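Local coordinates for Amuc_1102 (Akkermansia muciniphila, PDB 7DSZ), which is of unknown function but adopts an immunoglobulin-like fold related to archaeal type IV pilus proteins, consistent with a role in a pilus-like assembly, at residues 29-34 against 51-56; 76-81 against 96-101; 111-116 against 175-180. One frame throughout, in Å; residues are numbered along the deposited sequence. Where two conformers were deposited one is given.

Overall arrangement
From the N terminus, strand 18-32 runs out into a long loop and returns as strand 50-63; contact 1 closes that loop. The chain then crosses to the second sheet, where contact 2 pairs strands 70-83 and 91-104 as a hairpin. Strand 109-115 comes back to the first sheet, beside strand 50-63, and contact 3 joins its end to the loop at 175-180, closing the longest excursion of the three. The contacts follow in series, none nested or crossed. Contacts 1 and 3 meet at one sheet, through neighbouring strands 50-63 and 109-115, with Phe54 N bonded to Val113 O, while Phe54 meets Ile80 and Val113 meets Phe78 between the sheets.

Contact 1: 29-34 against 51-56; sequences YMRQSP and WADFEI
Trp51, Asp53 and Tyr29 carry this contact, in which strand 29-32 pairs antiparallel with 51-56. Tyr29 and Asp53 exchange two backbone hydrogen bonds, each 2.8 Å between N of one and O of the other, and Arg31 and Trp51 form the next hydrogen-bonded pair. All four side chains emerge on the same face. There Arg31, its chain kinked about the CG-CD bond (chi3 47°), brings NH1 to 3.0 Å from Asp53 OD2 in a nearly straight salt bridge. OD2 lies close to the guanidinium plane, although the two flat groups are turned 56° against each other; NH1 reaches OD2 on its anti side. Trp189 adds a cation-pi contact to Arg31. Tyr29 lays CD2 3.7 Å from Glu55 CG, using the acid's methylenes as an apolar surface, while the Glu55 carboxylate turns to Arg192 and Tyr193. The large flat indole of Trp51 is buried between Ser33, whose CB is 3.6 Å from Trp51 NE1, and Phe185, which meets it edge-to-face. On the reverse face Met30, bent at chi2 and chi3, lays SD 4.0 Å from Ala52 CB and CE 3.4 Å from Trp51 O; both side chains touch Val120. This is an antiparallel strand pair, 18-32 with 50-63, in the three-stranded sheet of the immunoglobulin-like fold.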
loop_
_atom_site.group_PDB
_atom_site.type_symbol
_atom_site.label_atom_id
_atom_site.label_comp_id
_atom_site.label_asym_id
_atom_site.label_seq_id
_atom_site.Cartn_x
_atom_site.Cartn_y
_atom_site.Cartn_z
ATOM N N TYR C 29 13.282 -18.098 -7.325
ATOM C CA TYR C 29 13.164 -17.802 -8.744
ATOM C C TYR C 29 13.531 -16.348 -8.974
ATOM O O TYR C 29 12.953 -15.459 -8.341
ATOM C CB TYR C 29 11.747 -18.003 -9.253
ATOM C CG TYR C 29 11.211 -19.410 -9.176
ATOM C CD1 TYR C 29 11.353 -20.273 -10.253
ATOM C CD2 TYR C 29 10.539 -19.856 -8.049
ATOM C CE1 TYR C 29 10.842 -21.557 -10.211
ATOM C CE2 TYR C 29 10.012 -21.158 -7.996
ATOM C CZ TYR C 29 10.174 -21.986 -9.086
ATOM O OH TYR C 29 9.656 -23.247 -9.067
ATOM N N MET C 30 14.469 -16.096 -9.885
ATOM C CA MET C 30 14.727 -14.734 -10.326
ATOM C C MET C 30 13.778 -14.427 -11.475
ATOM O O MET C 30 13.736 -15.162 -12.467
ATOM C CB MET C 30 16.193 -14.546 -10.747
ATOM C CG MET C 30 17.189 -14.854 -9.638
ATOM S SD MET C 30 16.967 -13.814 -8.171
ATOM C CE MET C 30 16.955 -12.182 -8.878
ATOM N N ARG C 31 13.008 -13.347 -11.350
ATOM C CA ARG C 31 11.934 -13.086 -12.299
ATOM C C ARG C 31 11.886 -11.602 -12.602
ATOM O O ARG C 31 11.984 -10.779 -11.692
ATOM C CB ARG C 31 10.561 -13.517 -11.755
ATOM C CG ARG C 31 10.424 -15.012 -11.431
ATOM C CD ARG C 31 9.041 -15.282 -10.855
ATOM N NE ARG C 31 8.064 -14.629 -11.699
ATOM C CZ ARG C 31 6.969 -14.015 -11.284
ATOM N NH1 ARG C 31 6.641 -13.946 -9.997
ATOM N NH2 ARG C 31 6.192 -13.465 -12.194
ATOM N N GLN C 32 11.695 -11.251 -13.861
ATOM C CA GLN C 32 11.561 -9.851 -14.235
ATOM C C GLN C 32 10.193 -9.341 -13.799
ATOM O O GLN C 32 9.204 -10.077 -13.870
ATOM C CB GLN C 32 11.732 -9.697 -15.745
ATOM C CG GLN C 32 11.750 -8.263 -16.241
ATOM C CD GLN C 32 12.262 -8.151 -17.668
ATOM O OE1 GLN C 32 12.182 -9.103 -18.448
ATOM N NE2 GLN C 32 12.804 -6.988 -18.011
ATOM N N SER C 33 10.129 -8.093 -13.341
ATOM C CA SER C 33 8.830 -7.569 -12.958
ATOM C C SER C 33 7.997 -7.349 -14.215
ATOM O O SER C 33 8.545 -7.213 -15.313
ATOM C CB SER C 33 8.964 -6.267 -12.173
ATOM O OG SER C 33 9.661 -5.302 -12.930
ATOM N N PRO C 34 6.669 -7.340 -14.086
ATOM C CA PRO C 34 5.819 -7.223 -15.273
ATOM C C PRO C 34 6.056 -5.899 -15.984
ATOM O O PRO C 34 6.191 -4.850 -15.354
ATOM C CB PRO C 34 4.401 -7.316 -14.699
ATOM C CG PRO C 34 4.565 -8.008 -13.378
ATOM C CD PRO C 34 5.879 -7.531 -12.856
ATOM N N TRP C 51 13.629 -9.530 -9.926
ATOM C CA TRP C 51 13.340 -9.645 -8.513
ATOM C C TRP C 51 13.661 -11.054 -8.028
ATOM O O TRP C 51 13.553 -12.021 -8.777
ATOM C CB TRP C 51 11.855 -9.364 -8.280
ATOM C CG TRP C 51 11.474 -7.944 -8.451
ATOM C CD1 TRP C 51 11.526 -7.191 -9.601
ATOM C CD2 TRP C 51 10.957 -7.099 -7.436
ATOM N NE1 TRP C 51 11.098 -5.907 -9.335
ATOM C CE2 TRP C 51 10.736 -5.833 -8.012
ATOM C CE3 TRP C 51 10.691 -7.282 -6.073
ATOM C CZ2 TRP C 51 10.250 -4.759 -7.277
ATOM C CZ3 TRP C 51 10.204 -6.210 -5.344
ATOM C CH2 TRP C 51 9.985 -4.969 -5.949
ATOM N N ALA C 52 14.039 -11.166 -6.755
ATOM C CA ALA C 52 14.113 -12.472 -6.103
ATOM C C ALA C 52 12.719 -12.854 -5.618
ATOM O O ALA C 52 12.118 -12.131 -4.814
ATOM C CB ALA C 52 15.090 -12.447 -4.929
ATOM N N ASP C 53 12.197 -13.969 -6.110
ATOM C CA ASP C 53 10.860 -14.436 -5.749
ATOM C C ASP C 53 11.028 -15.787 -5.067
ATOM O O ASP C 53 11.342 -16.779 -5.731
ATOM C CB ASP C 53 9.987 -14.526 -7.009
ATOM C CG ASP C 53 8.640 -15.196 -6.777
ATOM O OD1 ASP C 53 8.250 -15.473 -5.625
ATOM O OD2 ASP C 53 7.954 -15.403 -7.790
ATOM N N PHE C 54 10.851 -15.813 -3.743
ATOM C CA PHE C 54 10.973 -17.038 -2.963
ATOM C C PHE C 54 9.598 -17.680 -2.886
ATOM O O PHE C 54 8.659 -17.053 -2.399
ATOM C CB PHE C 54 11.501 -16.752 -1.554
ATOM C CG PHE C 54 12.906 -16.203 -1.517
ATOM C CD1 PHE C 54 13.998 -17.062 -1.407
ATOM C CD2 PHE C 54 13.136 -14.836 -1.552
ATOM C CE1 PHE C 54 15.315 -16.548 -1.354
ATOM C CE2 PHE C 54 14.426 -14.321 -1.511
ATOM C CZ PHE C 54 15.518 -15.185 -1.402
ATOM N N GLU C 55 9.477 -18.922 -3.360
ATOM C CA GLU C 55 8.182 -19.594 -3.477
ATOM C C GLU C 55 8.205 -20.875 -2.667
ATOM O O GLU C 55 9.158 -21.647 -2.781
ATOM C CB GLU C 55 7.891 -19.949 -4.936
ATOM C CG GLU C 55 7.813 -18.750 -5.870
ATOM C CD GLU C 55 6.413 -18.210 -5.911
ATOM O OE1 GLU C 55 5.471 -19.038 -6.026
ATOM O OE2 GLU C 55 6.243 -16.975 -5.805
ATOM N N ILE C 56 7.161 -21.133 -1.875
ATOM C CA ILE C 56 7.017 -22.411 -1.194
ATOM C C ILE C 56 5.629 -22.997 -1.421
ATOM O O ILE C 56 4.623 -22.378 -1.055
ATOM C CB ILE C 56 7.346 -22.332 0.312
ATOM C CG1 ILE C 56 7.271 -23.724 0.952
ATOM C CG2 ILE C 56 6.484 -21.305 1.067
ATOM C CD1 ILE C 56 8.074 -23.801 2.277
#

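Contact 2: 76-81 against 96-101; sequences FKFYIA and KEVKYV
A beta hairpin of the second sheet of the immunoglobulin-like fold holds this contact, strand 76-81 running antiparallel to 96-101. Phe76 with Val98 and Phe78 with Lys96 are hydrogen-bonded pairs; the bond from Phe78 N to Lys96 O, 2.8 Å long, is almost perfectly straight at 177°. Between them sits the non-hydrogen-bonded pair Lys77 and Glu97, on the more solvent-exposed face. Their chains run side by side in the same direction, CG to CG 3.7 Å apart, so that the methylenes pack. The charges stay separated, Lys77 NZ being 4.8 Å from Glu97 OE1: the lysine forms a salt bridge with Glu142 and the glutamate bonds to Tyr95. On the other face Phe76, Phe78 and Val98 pack against Ala111 and Val113 of strand 109-115; Lys96 starts there too, but its chain leads away to a salt bridge with Glu182. Phe78 sets CE1 3.8 Å from Val98 CG2. Val98 CG1, anti to the backbone N (chi1 -177°), lies 3.5 Å above the plane of the Tyr100 ring, toward its rim. Tyrosine suits the place, since its ring is buried while OH is hydrogen-bonded to Ser112 N. The same ring turns its edge to the face of Phe76 in an offset edge-to-face pair, planes at 89° and Tyr100 CD2 3.6 Å from Phe76 CD1.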
loop_
_atom_site.group_PDB
_atom_site.type_symbol
_atom_site.label_atom_id
_atom_site.label_comp_id
_atom_site.label_asym_id
_atom_site.label_seq_id
_atom_site.Cartn_x
_atom_site.Cartn_y
_atom_site.Cartn_z
ATOM N N PHE C 76 2.774 -17.059 7.937
ATOM C CA PHE C 76 4.032 -17.603 7.441
ATOM C C PHE C 76 5.160 -16.690 7.886
ATOM O O PHE C 76 5.122 -15.492 7.615
ATOM C CB PHE C 76 4.029 -17.692 5.912
ATOM C CG PHE C 76 3.348 -18.913 5.377
ATOM C CD1 PHE C 76 1.985 -19.102 5.573
ATOM C CD2 PHE C 76 4.065 -19.870 4.679
ATOM C CE1 PHE C 76 1.346 -20.231 5.073
ATOM C CE2 PHE C 76 3.430 -21.012 4.178
ATOM C CZ PHE C 76 2.059 -21.187 4.388
ATOM N N LYS C 77 6.171 -17.255 8.540
ATOM C CA LYS C 77 7.361 -16.502 8.921
ATOM C C LYS C 77 8.517 -16.981 8.057
ATOM O O LYS C 77 8.831 -18.176 8.040
ATOM C CB LYS C 77 7.661 -16.674 10.410
ATOM C CG LYS C 77 6.569 -16.110 11.289
ATOM C CD LYS C 77 6.826 -16.391 12.775
ATOM C CE LYS C 77 5.857 -15.583 13.658
ATOM N NZ LYS C 77 6.070 -15.878 15.111
ATOM N N PHE C 78 9.104 -16.058 7.296
ATOM C CA PHE C 78 10.213 -16.365 6.408
ATOM C C PHE C 78 11.519 -15.876 7.022
ATOM O O PHE C 78 11.586 -14.750 7.516
ATOM C CB PHE C 78 10.036 -15.689 5.051
ATOM C CG PHE C 78 8.849 -16.182 4.266
ATOM C CD1 PHE C 78 7.586 -15.665 4.525
ATOM C CD2 PHE C 78 9.002 -17.129 3.271
ATOM C CE1 PHE C 78 6.486 -16.092 3.794
ATOM C CE2 PHE C 78 7.910 -17.573 2.528
ATOM C CZ PHE C 78 6.655 -17.046 2.786
ATOM N N TYR C 79 12.553 -16.716 6.954
ATOM C CA TYR C 79 13.895 -16.386 7.424
ATOM C C TYR C 79 14.864 -16.662 6.293
ATOM O O TYR C 79 14.935 -17.796 5.800
ATOM C CB TYR C 79 14.296 -17.222 8.647
ATOM C CG TYR C 79 13.315 -17.162 9.790
ATOM C CD1 TYR C 79 12.253 -18.057 9.855
ATOM C CD2 TYR C 79 13.459 -16.235 10.811
ATOM C CE1 TYR C 79 11.354 -18.024 10.897
ATOM C CE2 TYR C 79 12.559 -16.190 11.865
ATOM C CZ TYR C 79 11.506 -17.091 11.897
ATOM O OH TYR C 79 10.596 -17.073 12.933
ATOM N N ILE C 80 15.630 -15.649 5.903
ATOM C CA ILE C 80 16.592 -15.775 4.821
ATOM C C ILE C 80 17.918 -15.198 5.298
ATOM O O ILE C 80 17.963 -14.091 5.844
ATOM C CB ILE C 80 16.098 -15.075 3.539
ATOM C CG1 ILE C 80 14.889 -15.838 2.970
ATOM C CG2 ILE C 80 17.223 -14.985 2.506
ATOM C CD1 ILE C 80 14.017 -15.041 1.999
ATOM N N ALA C 81 18.993 -15.961 5.096
ATOM C CA ALA C 81 20.330 -15.562 5.521
ATOM C C ALA C 81 21.226 -15.381 4.307
ATOM O O ALA C 81 21.280 -16.248 3.424
ATOM C CB ALA C 81 20.925 -16.599 6.490
ATOM N N LYS C 96 10.462 -11.928 7.536
ATOM C CA LYS C 96 9.186 -11.372 7.104
ATOM C C LYS C 96 8.042 -12.245 7.596
ATOM O O LYS C 96 8.104 -13.471 7.466
ATOM C CB LYS C 96 9.140 -11.261 5.580
ATOM C CG LYS C 96 7.860 -10.639 5.054
ATOM C CD LYS C 96 7.789 -9.156 5.403
ATOM C CE LYS C 96 6.760 -8.444 4.527
ATOM N NZ LYS C 96 6.810 -6.950 4.736
ATOM N N GLU C 97 7.008 -11.608 8.144
ATOM C CA GLU C 97 5.731 -12.248 8.452
ATOM C C GLU C 97 4.727 -11.921 7.357
ATOM O O GLU C 97 4.540 -10.745 7.017
ATOM C CB GLU C 97 5.163 -11.759 9.781
ATOM C CG GLU C 97 5.584 -12.537 10.976
ATOM C CD GLU C 97 5.044 -11.941 12.272
ATOM O OE1 GLU C 97 5.862 -11.493 13.116
ATOM O OE2 GLU C 97 3.800 -11.912 12.424
ATOM N N VAL C 98 4.084 -12.952 6.816
ATOM C CA VAL C 98 2.993 -12.801 5.856
ATOM C C VAL C 98 1.783 -13.517 6.435
ATOM O O VAL C 98 1.826 -14.736 6.645
ATOM C CB VAL C 98 3.356 -13.372 4.474
ATOM C CG1 VAL C 98 2.236 -13.127 3.468
ATOM C CG2 VAL C 98 4.671 -12.771 3.963
ATOM N N LYS C 99 0.705 -12.774 6.700
ATOM C CA LYS C 99 -0.526 -13.379 7.205
ATOM C C LYS C 99 -1.474 -13.549 6.027
ATOM O O LYS C 99 -1.892 -12.562 5.416
ATOM C CB LYS C 99 -1.162 -12.529 8.304
ATOM C CG LYS C 99 -2.405 -13.182 8.924
ATOM C CD LYS C 99 -2.964 -12.335 10.066
ATOM C CE LYS C 99 -4.259 -12.927 10.623
ATOM N NZ LYS C 99 -4.140 -13.376 12.052
ATOM N N TYR C 100 -1.776 -14.796 5.688
ATOM C CA TYR C 100 -2.718 -15.103 4.621
ATOM C C TYR C 100 -4.096 -15.268 5.228
ATOM O O TYR C 100 -4.221 -15.774 6.341
ATOM C CB TYR C 100 -2.318 -16.390 3.897
ATOM C CG TYR C 100 -1.086 -16.229 3.077
ATOM C CD1 TYR C 100 -1.126 -15.554 1.861
ATOM C CD2 TYR C 100 0.135 -16.714 3.532
ATOM C CE1 TYR C 100 0.018 -15.399 1.100
ATOM C CE2 TYR C 100 1.282 -16.566 2.772
ATOM C CZ TYR C 100 1.214 -15.907 1.570
ATOM O OH TYR C 100 2.347 -15.749 0.813
ATOM N N VAL C 101 -5.128 -14.836 4.501
ATOM C CA VAL C 101 -6.497 -14.992 4.976
ATOM C C VAL C 101 -7.286 -15.781 3.946
ATOM O O VAL C 101 -6.953 -15.802 2.756
ATOM C CB VAL C 101 -7.179 -13.635 5.270
ATOM C CG1 VAL C 101 -6.564 -12.999 6.512
ATOM C CG2 VAL C 101 -7.045 -12.712 4.067
#

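Contact 3: 111-116 against 175-180; sequences ASVYLS and YPLLNK
Tyr114 and Leu178 form a single antiparallel bridge, the end of strand 109-115 meeting the irregular segment 175-180 with end-to-end directions 143° apart. Leu178 N reaches Tyr114 O at 2.8 Å, and the return bond from Tyr114 N to Leu178 O, 2.9 Å, is more bent, at 137°. Past the bridge water takes over: water 1 donates to Ser112 O and accepts from Lys180 N, and water 2 joins Ser116 N to Pro176 O. With CG anti to the carbonyl carbon (chi1 -54°), the ring of Tyr114 lies alongside 178-180. Leu178 O lies at the ring's edge, in its plane, and CE1 comes within 3.5 Å of Lys180 CA. Tyrosine and lysine then run side by side, with Tyr114 OH 3.5 Å from Lys180 CD. The hydroxyl shares a hydrogen bond of 2.8 Å with Ser112 OG, which helps to hold the ring. A long, flexible lysine suits this buried place because its methylenes pack along the tyrosine while NZ reaches the carbonyl oxygens of Ser186 and Phe188. In the immunoglobulin-like sandwich strand 109-115 is an outermost strand of its three-stranded sheet, and 175-180 lies along the side that strand 50-63 leaves uncovered. Toward the core, Leu115 CD2 packs 3.6 Å from Leu177 CD2, and Ile80 of the facing sheet also touches Leu177. Ser116, just after the strand, is the N-cap of helix 117-124, its OG accepting from Ser119 N; the same oxygen is hydrogen-bonded to Glu195 of a third subunit.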
loop_
_atom_site.group_PDB
_atom_site.type_symbol
_atom_site.label_atom_id
_atom_site.label_comp_id
_atom_site.label_asym_id
_atom_site.label_seq_id
_atom_site.Cartn_x
_atom_site.Cartn_y
_atom_site.Cartn_z
ATOM N N ALA C 111 2.922 -19.916 -0.954
ATOM C CA ALA C 111 3.286 -18.706 -0.224
ATOM C C ALA C 111 4.556 -18.120 -0.846
ATOM O O ALA C 111 5.319 -18.822 -1.516
ATOM C CB ALA C 111 3.493 -18.996 1.268
ATOM N N SER C 112 4.789 -16.822 -0.636
ATOM C CA SER C 112 5.962 -16.222 -1.262
ATOM C C SER C 112 6.425 -14.987 -0.493
ATOM O O SER C 112 5.675 -14.388 0.283
ATOM C CB SER C 112 5.684 -15.848 -2.731
ATOM O OG SER C 112 4.662 -14.859 -2.832
ATOM N N VAL C 113 7.698 -14.642 -0.709
ATOM C CA VAL C 113 8.268 -13.367 -0.270
ATOM C C VAL C 113 9.307 -12.966 -1.296
ATOM O O VAL C 113 9.764 -13.780 -2.101
ATOM C CB VAL C 113 8.929 -13.392 1.131
ATOM C CG1 VAL C 113 7.882 -13.324 2.209
ATOM C CG2 VAL C 113 9.840 -14.605 1.273
ATOM N N TYR C 114 9.677 -11.678 -1.287
ATOM C CA TYR C 114 10.456 -11.116 -2.383
ATOM C C TYR C 114 11.575 -10.221 -1.870
ATOM O O TYR C 114 11.442 -9.569 -0.834
ATOM C CB TYR C 114 9.573 -10.272 -3.336
ATOM C CG TYR C 114 8.367 -11.054 -3.845
ATOM C CD1 TYR C 114 7.281 -11.306 -3.015
ATOM C CD2 TYR C 114 8.338 -11.560 -5.144
ATOM C CE1 TYR C 114 6.206 -12.051 -3.446
ATOM C CE2 TYR C 114 7.243 -12.299 -5.605
ATOM C CZ TYR C 114 6.179 -12.540 -4.739
ATOM O OH TYR C 114 5.078 -13.280 -5.164
ATOM N N LEU C 115 12.654 -10.148 -2.650
ATOM C CA LEU C 115 13.658 -9.099 -2.502
ATOM C C LEU C 115 13.711 -8.273 -3.783
ATOM O O LEU C 115 13.625 -8.815 -4.890
ATOM C CB LEU C 115 15.047 -9.694 -2.191
ATOM C CG LEU C 115 15.256 -10.232 -0.775
ATOM C CD1 LEU C 115 16.615 -10.972 -0.717
ATOM C CD2 LEU C 115 15.152 -9.130 0.326
ATOM N N SER C 116 13.852 -6.952 -3.636
ATOM C CA SER C 116 13.870 -6.057 -4.777
ATOM C C SER C 116 15.143 -6.246 -5.603
ATOM O O SER C 116 16.131 -6.811 -5.123
ATOM C CB SER C 116 13.805 -4.607 -4.303
ATOM O OG SER C 116 15.027 -4.285 -3.643
ATOM N N TYR C 175 17.517 -4.270 3.664
ATOM C CA TYR C 175 17.287 -5.308 2.662
ATOM C C TYR C 175 15.895 -5.913 2.866
ATOM O O TYR C 175 15.770 -7.109 3.150
ATOM C CB TYR C 175 18.338 -6.406 2.726
ATOM C CG TYR C 175 19.776 -5.975 2.661
ATOM C CD1 TYR C 175 20.429 -5.468 3.786
ATOM C CD2 TYR C 175 20.500 -6.150 1.501
ATOM C CE1 TYR C 175 21.767 -5.103 3.731
ATOM C CE2 TYR C 175 21.834 -5.803 1.436
ATOM C CZ TYR C 175 22.454 -5.275 2.548
ATOM O OH TYR C 175 23.784 -4.930 2.470
ATOM N N PRO C 176 14.843 -5.106 2.798
ATOM C CA PRO C 176 13.546 -5.571 3.306
ATOM C C PRO C 176 12.946 -6.675 2.443
ATOM O O PRO C 176 12.896 -6.582 1.212
ATOM C CB PRO C 176 12.676 -4.304 3.295
ATOM C CG PRO C 176 13.355 -3.357 2.371
ATOM C CD PRO C 176 14.815 -3.695 2.363
ATOM N N LEU C 177 12.516 -7.733 3.116
ATOM C CA LEU C 177 11.700 -8.758 2.490
ATOM C C LEU C 177 10.300 -8.213 2.307
ATOM O O LEU C 177 9.746 -7.594 3.217
ATOM C CB LEU C 177 11.651 -9.996 3.374
ATOM C CG LEU C 177 12.839 -10.935 3.253
ATOM C CD1 LEU C 177 12.700 -12.035 4.305
ATOM C CD2 LEU C 177 12.863 -11.497 1.837
ATOM N N LEU C 178 9.722 -8.445 1.132
ATOM C CA LEU C 178 8.443 -7.856 0.789
ATOM C C LEU C 178 7.418 -8.956 0.560
ATOM O O LEU C 178 7.754 -10.032 0.066
ATOM C CB LEU C 178 8.569 -7.026 -0.466
ATOM C CG LEU C 178 9.642 -5.933 -0.352
ATOM C CD1 LEU C 178 9.939 -5.355 -1.733
ATOM C CD2 LEU C 178 9.119 -4.853 0.558
ATOM N N ASN C 179 6.174 -8.679 0.926
ATOM C CA ASN C 179 5.117 -9.597 0.514
ATOM C C ASN C 179 4.662 -9.208 -0.893
ATOM O O ASN C 179 5.042 -8.165 -1.440
ATOM C CB ASN C 179 3.978 -9.648 1.563
ATOM C CG ASN C 179 3.046 -8.413 1.547
ATOM O OD1 ASN C 179 2.704 -7.880 0.510
ATOM N ND2 ASN C 179 2.604 -7.999 2.734
ATOM N N LYS C 180 3.860 -10.090 -1.501
ATOM C CA LYS C 180 3.515 -9.929 -2.905
ATOM C C LYS C 180 2.797 -8.614 -3.172
ATOM O O LYS C 180 3.007 -7.991 -4.221
ATOM C CB LYS C 180 2.656 -11.129 -3.352
ATOM C CG LYS C 180 2.202 -11.074 -4.792
ATOM C CD LYS C 180 1.645 -12.455 -5.200
ATOM C CE LYS C 180 1.126 -12.462 -6.635
ATOM N NZ LYS C 180 -0.185 -11.762 -6.740
HETATM O O HOH W 1 3.587 -12.565 -0.112
HETATM O O HOH W 2 14.082 -5.468 -0.925
#